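Local coordinates for polysaccharide deacetylase (Bacillus anthracis, PDB 2J13), which probably removes acetyl groups from bacterial cell-wall peptidoglycan, as a zinc-binding carbohydrate esterase of family 4, at residues Ile110-Trp115 and Lys149-Pro154; Lys54-Leu59 and Gly232-Ser237; Lys72-Leu77 and Leu101-Glu106. One frame throughout, in Å; residues are numbered along the deposited sequence. Where two conformers were deposited one is given.

Contact 1 (Ile110-Trp115 and Lys149-Pro154); sequences IGNHSW and KYVRPP. With ZN (zinc ion), chain B.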
# COMPACT_ATOMS: atom_id res chain seq x y z
N ILE A 110 0.68 -7.60 -4.54
CA ILE A 110 -0.67 -7.35 -4.03
C ILE A 110 -0.58 -7.27 -2.51
O ILE A 110 -0.08 -8.20 -1.83
CB ILE A 110 -1.68 -8.44 -4.46
CG1 ILE A 110 -1.71 -8.59 -5.98
CG2 ILE A 110 -3.07 -8.12 -3.96
CD1 ILE A 110 -2.51 -9.86 -6.39
N GLY A 111 -0.98 -6.11 -1.98
CA GLY A 111 -1.00 -5.89 -0.53
C GLY A 111 -2.39 -6.04 0.05
O GLY A 111 -3.36 -6.14 -0.66
N ASN A 112 -2.44 -6.00 1.37
CA ASN A 112 -3.62 -6.26 2.16
C ASN A 112 -4.22 -4.95 2.69
O ASN A 112 -3.56 -4.26 3.48
CB ASN A 112 -3.23 -7.17 3.31
CG ASN A 112 -4.40 -7.73 4.07
OD1 ASN A 112 -5.45 -7.10 4.22
ND2 ASN A 112 -4.23 -8.98 4.57
N HIS A 113 -5.45 -4.62 2.28
CA HIS A 113 -6.14 -3.41 2.71
C HIS A 113 -7.40 -3.76 3.53
O HIS A 113 -8.28 -2.93 3.68
CB HIS A 113 -6.51 -2.54 1.52
CG HIS A 113 -6.77 -1.09 1.81
ND1 HIS A 113 -6.03 -0.36 2.71
CD2 HIS A 113 -7.64 -0.23 1.25
CE1 HIS A 113 -6.49 0.89 2.73
NE2 HIS A 113 -7.47 0.99 1.85
N SER A 114 -7.45 -5.00 4.03
CA SER A 114 -8.55 -5.57 4.86
C SER A 114 -9.79 -6.02 4.11
O SER A 114 -10.08 -5.56 3.01
CB SER A 114 -8.99 -4.57 5.95
OG SER A 114 -10.00 -3.73 5.47
N TRP A 115 -10.54 -6.94 4.71
CA TRP A 115 -11.70 -7.50 4.03
C TRP A 115 -12.80 -6.49 3.75
O TRP A 115 -13.23 -6.34 2.62
CB TRP A 115 -12.26 -8.70 4.80
CG TRP A 115 -13.26 -9.41 3.95
CD1 TRP A 115 -14.62 -9.20 3.93
CD2 TRP A 115 -12.98 -10.33 2.90
NE1 TRP A 115 -15.19 -9.98 2.94
CE2 TRP A 115 -14.20 -10.67 2.29
CE3 TRP A 115 -11.80 -10.91 2.41
CZ2 TRP A 115 -14.29 -11.57 1.22
CZ3 TRP A 115 -11.88 -11.80 1.34
CH2 TRP A 115 -13.11 -12.11 0.77
N LYS A 149 3.01 -9.68 2.64
CA LYS A 149 3.86 -9.10 3.68
C LYS A 149 3.40 -7.71 4.13
O LYS A 149 3.80 -7.24 5.19
CB LYS A 149 5.28 -8.93 3.13
CG LYS A 149 6.04 -10.23 2.76
CD LYS A 149 7.54 -10.04 2.95
CE LYS A 149 8.14 -9.02 1.97
NZ LYS A 149 9.56 -8.50 2.27
N TYR A 150 2.60 -7.05 3.30
CA TYR A 150 2.36 -5.60 3.43
C TYR A 150 0.88 -5.32 3.71
O TYR A 150 0.02 -5.70 2.94
CB TYR A 150 2.83 -4.86 2.18
CG TYR A 150 4.25 -5.21 1.83
CD1 TYR A 150 5.30 -4.87 2.67
CD2 TYR A 150 4.54 -5.92 0.67
CE1 TYR A 150 6.61 -5.23 2.35
CE2 TYR A 150 5.82 -6.27 0.37
CZ TYR A 150 6.85 -5.94 1.21
OH TYR A 150 8.15 -6.31 0.88
N VAL A 151 0.63 -4.57 4.79
CA VAL A 151 -0.71 -4.14 5.15
C VAL A 151 -0.73 -2.62 5.15
O VAL A 151 0.16 -2.01 5.70
CB VAL A 151 -1.11 -4.69 6.54
CG1 VAL A 151 -2.32 -3.95 7.08
CG2 VAL A 151 -1.35 -6.19 6.42
N ARG A 152 -1.75 -2.02 4.55
CA ARG A 152 -2.03 -0.58 4.73
C ARG A 152 -3.42 -0.45 5.39
O ARG A 152 -4.43 -0.91 4.85
CB ARG A 152 -2.01 0.15 3.41
CG ARG A 152 -2.22 1.65 3.53
CD ARG A 152 -1.94 2.36 2.28
NE ARG A 152 -0.52 2.51 2.04
CZ ARG A 152 -0.01 2.82 0.86
NH1 ARG A 152 -0.80 2.87 -0.20
NH2 ARG A 152 1.28 2.97 0.73
N PRO A 153 -3.49 0.18 6.57
CA PRO A 153 -4.77 0.29 7.24
C PRO A 153 -5.79 1.16 6.52
O PRO A 153 -5.42 2.21 5.95
CB PRO A 153 -4.40 0.95 8.60
CG PRO A 153 -3.03 0.89 8.73
CD PRO A 153 -2.40 0.75 7.38
N PRO A 154 -7.06 0.75 6.52
CA PRO A 154 -8.12 1.59 5.98
C PRO A 154 -8.05 3.01 6.51
O PRO A 154 -7.92 3.22 7.73
CB PRO A 154 -9.37 0.88 6.44
CG PRO A 154 -8.96 -0.52 6.40
CD PRO A 154 -7.63 -0.54 6.99
ZN ZN B . -8.81 2.51 1.76
O HOH W 1 1.84 -7.97 0.26
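The imidazole of His-113 donates from ND1 to the backbone oxygen of Arg-152 at 2.7 Å, the shortest polar bond between 110-115 and 149-154, within the barrel-like NodB homology fold of family 4 esterases. His-113 opens the HSWSH sequence, which fits the His-Ser/Thr-x-x-His zinc motif of that family. Its CG lies anti to the backbone N (chi1 -159°), which swings the ring against the Arg-152 carbonyl; the oxygen lies near the ring plane, while ND1 stands 39° above the carbonyl plane. With ND1 held as donor, the other ring nitrogen, NE2, binds zinc at 2.0 Å, in a site shared with His-117. The carbonyl of Arg-152 is thus a second-shell acceptor that probably fixes the rotation of the ring. The Arg-152 guanidinium is engaged in a salt bridge with Asp-62.

One residue earlier, a single bridge between Asn-112 and Val-151 joins the two segments: Asn-112 N donates to Tyr-150 O at 2.9 Å, and Arg-152 N to Asn-112 O at 3.1 Å. Asn-112 O also takes a CA-H contact from Val-151. The Asn-112 side chain runs alongside Val-151, its ND2 bonded to Leu-132 O and its OD1 closing an Asx turn by accepting Ser-114 N at 2.9 Å. Within the same turn, Ser-114 OG bonds to His-113 O on a lone pair at 2.6 Å and rests 3.5 Å from Pro-154 CG.

Contact 2 (Lys54-Leu59 and Gly232-Ser237); sequences KKDIYL and GYHFKS. With ZN (zinc ion), chain D.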
# COMPACT_ATOMS: atom_id res chain seq x y z
N LYS A 54 19.19 7.68 -1.21
CA LYS A 54 19.14 7.12 -2.55
C LYS A 54 17.89 7.66 -3.25
O LYS A 54 16.88 7.91 -2.60
CB LYS A 54 19.04 5.59 -2.49
CG LYS A 54 20.21 4.89 -1.82
CD LYS A 54 19.89 3.41 -1.54
CE LYS A 54 19.81 2.57 -2.82
NZ LYS A 54 19.39 1.15 -2.52
N LYS A 55 17.96 7.81 -4.57
CA LYS A 55 16.84 8.33 -5.36
C LYS A 55 15.91 7.21 -5.81
O LYS A 55 15.41 7.20 -6.94
CB LYS A 55 17.34 9.13 -6.58
CG LYS A 55 17.76 10.55 -6.22
CD LYS A 55 17.97 11.45 -7.47
CE LYS A 55 17.73 12.92 -7.13
NZ LYS A 55 17.87 13.82 -8.33
N ASP A 56 15.65 6.27 -4.90
CA ASP A 56 14.65 5.21 -5.12
C ASP A 56 13.33 5.65 -4.53
O ASP A 56 13.29 6.19 -3.43
CB ASP A 56 15.09 3.90 -4.44
CG ASP A 56 16.30 3.28 -5.10
OD1 ASP A 56 16.66 3.72 -6.20
OD2 ASP A 56 16.89 2.36 -4.51
N ILE A 57 12.26 5.44 -5.29
CA ILE A 57 10.90 5.78 -4.87
C ILE A 57 9.95 4.61 -5.15
O ILE A 57 10.28 3.68 -5.88
CB ILE A 57 10.42 7.06 -5.50
CG1 ILE A 57 10.46 6.97 -7.04
CG2 ILE A 57 11.26 8.25 -4.95
CD1 ILE A 57 9.87 8.24 -7.75
N TYR A 58 8.78 4.63 -4.51
CA TYR A 58 7.90 3.45 -4.43
C TYR A 58 6.46 3.83 -4.70
O TYR A 58 5.87 4.54 -3.92
CB TYR A 58 8.03 2.82 -3.03
CG TYR A 58 9.47 2.58 -2.66
CD1 TYR A 58 10.09 1.40 -3.02
CD2 TYR A 58 10.21 3.55 -2.01
CE1 TYR A 58 11.45 1.19 -2.73
CE2 TYR A 58 11.56 3.35 -1.71
CZ TYR A 58 12.16 2.16 -2.08
OH TYR A 58 13.49 1.87 -1.80
N LEU A 59 5.92 3.37 -5.82
CA LEU A 59 4.56 3.64 -6.21
C LEU A 59 3.60 2.62 -5.58
O LEU A 59 3.83 1.40 -5.65
CB LEU A 59 4.50 3.61 -7.73
CG LEU A 59 3.17 3.90 -8.40
CD1 LEU A 59 2.71 5.28 -8.02
CD2 LEU A 59 3.24 3.74 -9.93
N GLY A 232 16.50 11.53 -12.30
CA GLY A 232 17.41 10.54 -11.74
C GLY A 232 16.75 9.57 -10.78
O GLY A 232 17.45 8.73 -10.18
N TYR A 233 15.42 9.64 -10.66
CA TYR A 233 14.72 8.70 -9.77
C TYR A 233 14.56 7.32 -10.38
O TYR A 233 14.43 7.16 -11.59
CB TYR A 233 13.35 9.26 -9.36
CG TYR A 233 13.45 10.41 -8.41
CD1 TYR A 233 13.48 10.20 -7.04
CD2 TYR A 233 13.53 11.70 -8.87
CE1 TYR A 233 13.58 11.24 -6.15
CE2 TYR A 233 13.62 12.77 -7.99
CZ TYR A 233 13.66 12.52 -6.62
OH TYR A 233 13.73 13.54 -5.72
N HIS A 234 14.54 6.33 -9.50
CA HIS A 234 14.32 4.94 -9.88
C HIS A 234 13.10 4.43 -9.14
O HIS A 234 13.02 4.60 -7.94
CB HIS A 234 15.51 4.09 -9.44
CG HIS A 234 16.84 4.67 -9.86
ND1 HIS A 234 17.92 4.75 -9.01
CD2 HIS A 234 17.22 5.26 -11.01
CE1 HIS A 234 18.92 5.34 -9.63
NE2 HIS A 234 18.53 5.66 -10.85
N PHE A 235 12.19 3.80 -9.87
CA PHE A 235 10.98 3.23 -9.29
C PHE A 235 11.22 1.78 -8.89
O PHE A 235 11.54 0.93 -9.75
CB PHE A 235 9.84 3.29 -10.29
CG PHE A 235 9.31 4.66 -10.52
CD1 PHE A 235 9.85 5.50 -11.50
CD2 PHE A 235 8.24 5.11 -9.78
CE1 PHE A 235 9.34 6.75 -11.72
CE2 PHE A 235 7.72 6.40 -9.99
CZ PHE A 235 8.28 7.21 -10.97
N LYS A 236 11.01 1.50 -7.62
CA LYS A 236 11.34 0.23 -7.02
C LYS A 236 10.11 -0.38 -6.31
O LYS A 236 9.07 0.27 -6.17
CB LYS A 236 12.49 0.42 -6.03
CG LYS A 236 13.76 1.06 -6.62
CD LYS A 236 14.51 0.06 -7.46
CE LYS A 236 15.99 0.17 -7.28
NZ LYS A 236 16.41 -0.24 -5.91
N SER A 237 10.25 -1.62 -5.88
CA SER A 237 9.18 -2.33 -5.17
C SER A 237 9.35 -2.26 -3.67
O SER A 237 10.42 -1.94 -3.17
CB SER A 237 9.17 -3.80 -5.56
OG SER A 237 10.19 -4.47 -4.84
ZN ZN D . 18.21 3.33 -7.32
O HOH W 2 6.32 0.10 -5.17
O HOH W 3 7.58 1.94 -7.80
O HOH W 4 19.65 1.69 -8.35
O HOH W 5 19.86 4.32 -6.11
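Asp-56 and His-234 hold a zinc ion over one face of two parallel strands, and each carboxylate oxygen of Asp-56 has its own task. OD1 binds the metal, as does His-234 ND1 at 2.2 Å, and two waters are further ligands. OD2 receives Lys-236 NZ at 3.0 Å, from 63° above the carboxylate plane, and a weak bond from Lys-54 NZ. The zinc and both lysines would probably favour the ionised carboxylate.

The backbone follows parallel-sheet pairing: His-234 N donates to Lys-55 O (2.8 Å), Ile-57 N to His-234 O (2.9 Å) and Lys-236 N to Ile-57 O (2.9 Å). The strand axes diverge by 50°, and at the next position Leu-59 N stands 4.4 Å from Lys-236 O; instead a water takes the Leu-59 N-H at 3.0 Å and bridges to Lys-236 O. On the face away from the metal, Ile-57 sets CD1 over the Phe-235 ring in a CH-pi contact, 3.9 Å from its centroid, while its CG2 branch meets Tyr-233.

Strand 234-236 borders strand 56-63, whose Tyr-58 makes backbone bonds toward strand 207-210. Helix 217-230, ended by a Schellman motif at Gly-232, leads into strand 234-236 and packs Leu-228 on Ile-57, Tyr-233 and Phe-235.

Contact 3 (Lys72-Leu77 and Leu101-Glu106); sequences KILDVL and LRMKDE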
# COMPACT_ATOMS: atom_id res chain seq x y z
N LYS A 72 -6.15 0.63 -17.29
CA LYS A 72 -5.35 1.67 -17.98
C LYS A 72 -4.09 2.02 -17.18
O LYS A 72 -3.03 2.21 -17.78
CB LYS A 72 -6.21 2.92 -18.24
CG LYS A 72 -7.25 2.72 -19.35
CD LYS A 72 -8.35 3.77 -19.26
CE LYS A 72 -8.90 4.19 -20.63
NZ LYS A 72 -9.76 5.41 -20.56
N ILE A 73 -4.19 2.08 -15.84
CA ILE A 73 -3.01 2.22 -14.97
C ILE A 73 -2.05 1.06 -15.21
O ILE A 73 -0.84 1.25 -15.37
CB ILE A 73 -3.42 2.26 -13.45
CG1 ILE A 73 -4.13 3.56 -13.13
CG2 ILE A 73 -2.23 2.08 -12.54
CD1 ILE A 73 -3.30 4.77 -13.22
N LEU A 74 -2.58 -0.15 -15.22
CA LEU A 74 -1.75 -1.32 -15.38
C LEU A 74 -1.06 -1.29 -16.75
O LEU A 74 0.08 -1.65 -16.87
CB LEU A 74 -2.56 -2.61 -15.22
CG LEU A 74 -2.89 -2.94 -13.74
CD1 LEU A 74 -4.01 -3.95 -13.64
CD2 LEU A 74 -1.63 -3.45 -13.04
N ASP A 75 -1.78 -0.81 -17.76
CA ASP A 75 -1.18 -0.70 -19.12
C ASP A 75 0.05 0.25 -19.09
O ASP A 75 1.09 -0.03 -19.70
CB ASP A 75 -2.20 -0.19 -20.12
CG ASP A 75 -3.30 -1.20 -20.45
OD1 ASP A 75 -3.13 -2.41 -20.21
OD2 ASP A 75 -4.35 -0.76 -20.99
N VAL A 76 -0.10 1.40 -18.43
CA VAL A 76 0.99 2.34 -18.28
C VAL A 76 2.18 1.69 -17.54
O VAL A 76 3.31 1.77 -17.97
CB VAL A 76 0.57 3.63 -17.56
CG1 VAL A 76 1.78 4.47 -17.23
CG2 VAL A 76 -0.44 4.43 -18.39
N LEU A 77 1.92 1.03 -16.42
CA LEU A 77 3.01 0.43 -15.65
C LEU A 77 3.78 -0.64 -16.44
O LEU A 77 5.00 -0.77 -16.30
CB LEU A 77 2.44 -0.19 -14.34
CG LEU A 77 1.84 0.83 -13.37
CD1 LEU A 77 1.15 0.06 -12.18
CD2 LEU A 77 2.90 1.79 -12.88
N LEU A 101 -5.59 -10.72 -11.17
CA LEU A 101 -4.70 -11.58 -11.88
C LEU A 101 -3.71 -10.81 -12.75
O LEU A 101 -2.57 -11.24 -12.89
CB LEU A 101 -5.53 -12.58 -12.70
CG LEU A 101 -6.22 -13.58 -11.77
CD1 LEU A 101 -7.24 -14.41 -12.54
CD2 LEU A 101 -5.18 -14.49 -11.13
N ARG A 102 -4.12 -9.69 -13.32
CA ARG A 102 -3.16 -8.81 -14.03
C ARG A 102 -2.09 -8.30 -13.08
O ARG A 102 -0.92 -8.20 -13.41
CB ARG A 102 -3.86 -7.60 -14.66
CG ARG A 102 -4.71 -7.92 -15.89
CD ARG A 102 -5.02 -6.70 -16.70
NE ARG A 102 -3.80 -6.10 -17.25
CZ ARG A 102 -3.75 -4.89 -17.79
NH1 ARG A 102 -4.83 -4.14 -17.89
NH2 ARG A 102 -2.60 -4.43 -18.24
N MET A 103 -2.48 -7.94 -11.87
CA MET A 103 -1.50 -7.45 -10.92
C MET A 103 -0.39 -8.47 -10.67
O MET A 103 0.80 -8.14 -10.73
CB MET A 103 -2.21 -7.04 -9.62
CG MET A 103 -3.11 -5.82 -9.77
SD MET A 103 -4.15 -5.67 -8.27
CE MET A 103 -5.32 -4.39 -8.77
N LYS A 104 -0.77 -9.72 -10.45
CA LYS A 104 0.20 -10.77 -10.17
C LYS A 104 0.99 -11.13 -11.43
O LYS A 104 2.21 -11.26 -11.37
CB LYS A 104 -0.48 -12.02 -9.60
CG LYS A 104 0.45 -13.20 -9.32
CD LYS A 104 0.43 -14.23 -10.46
CE LYS A 104 1.10 -15.53 -10.08
NZ LYS A 104 2.59 -15.47 -10.10
N ASP A 105 0.29 -11.25 -12.54
CA ASP A 105 0.89 -11.70 -13.81
C ASP A 105 1.85 -10.68 -14.39
O ASP A 105 2.81 -11.07 -15.06
CB ASP A 105 -0.21 -12.04 -14.83
CG ASP A 105 -1.03 -13.26 -14.43
OD1 ASP A 105 -0.60 -14.03 -13.54
OD2 ASP A 105 -2.14 -13.46 -15.00
N GLU A 106 1.61 -9.40 -14.12
CA GLU A 106 2.47 -8.33 -14.68
C GLU A 106 3.54 -7.77 -13.73
O GLU A 106 4.09 -6.69 -13.97
CB GLU A 106 1.59 -7.23 -15.27
CG GLU A 106 0.64 -7.80 -16.33
CD GLU A 106 -0.44 -6.88 -16.82
OE1 GLU A 106 -0.37 -5.65 -16.58
OE2 GLU A 106 -1.37 -7.41 -17.52
O HOH W 6 1.28 -3.77 -15.41
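A bend at chi3 (63°) in the otherwise extended Arg-102 chain turns its guanidinium between Asp-75 and Glu-106, while Glu-106, extended beyond CG (chi2 170°), reaches back one helical turn to meet it. The grip on Glu-106 is side-on: NE donates to OE2 at 2.8 Å and NH2 to OE1 at 3.0 Å. Across the contact the same NH2 donates to Asp-75 OD1 at 2.9 Å, on the anti side of the carboxylate, with a weak second bond from NH1. Arg-102 is therefore the cation between two acids, and Gly-71 O takes a further bond from NH1. Lys-78 adds a second positive partner at Glu-106 OE2.

Against the guanidinium, Leu-74 lays its CB over one face, 3.5 Å from Arg-102 NH2, so polar bonds hold the flat group's edges and a hydrocarbon covers that side. A water donates to Leu-74 O and Glu-106 OE1, both at 2.8 Å. Leu-74 CD2 meets Met-103 CG at 4.3 Å.

This is side-by-side helix packing outside the parallel sheet: the segments of helices 70-80 and 97-105 run nearly parallel, their axes 11.0 Å apart at closest approach. Strand 84-88 lies between them in sequence, and its Phe-86 packs against both Leu-74 and Met-103.

Overall arrangement
Contact 1 is the buried one, its centre about 7 Å from the centre of the chain, and its chemistry is that of a metal-site interior: backbone bonds and a histidine fixed by a carbonyl. Contacts 2 and 3, both centred about 15 Å out, are partly buried and combine a salt-bridge network with apolar packing, on opposite faces of the sheet in contact 2 and against the guanidinium in contact 3. Contacts 1 and 2 each bind zinc and reach the same sheet, but do not touch; contact 3 joins helices outside that sheet and has no metal. It bridges the other two, since Met-103 packs on Ile-110 and Leu-77 on Leu-59. Helix 97-105 is followed in the chain by strand 109-112.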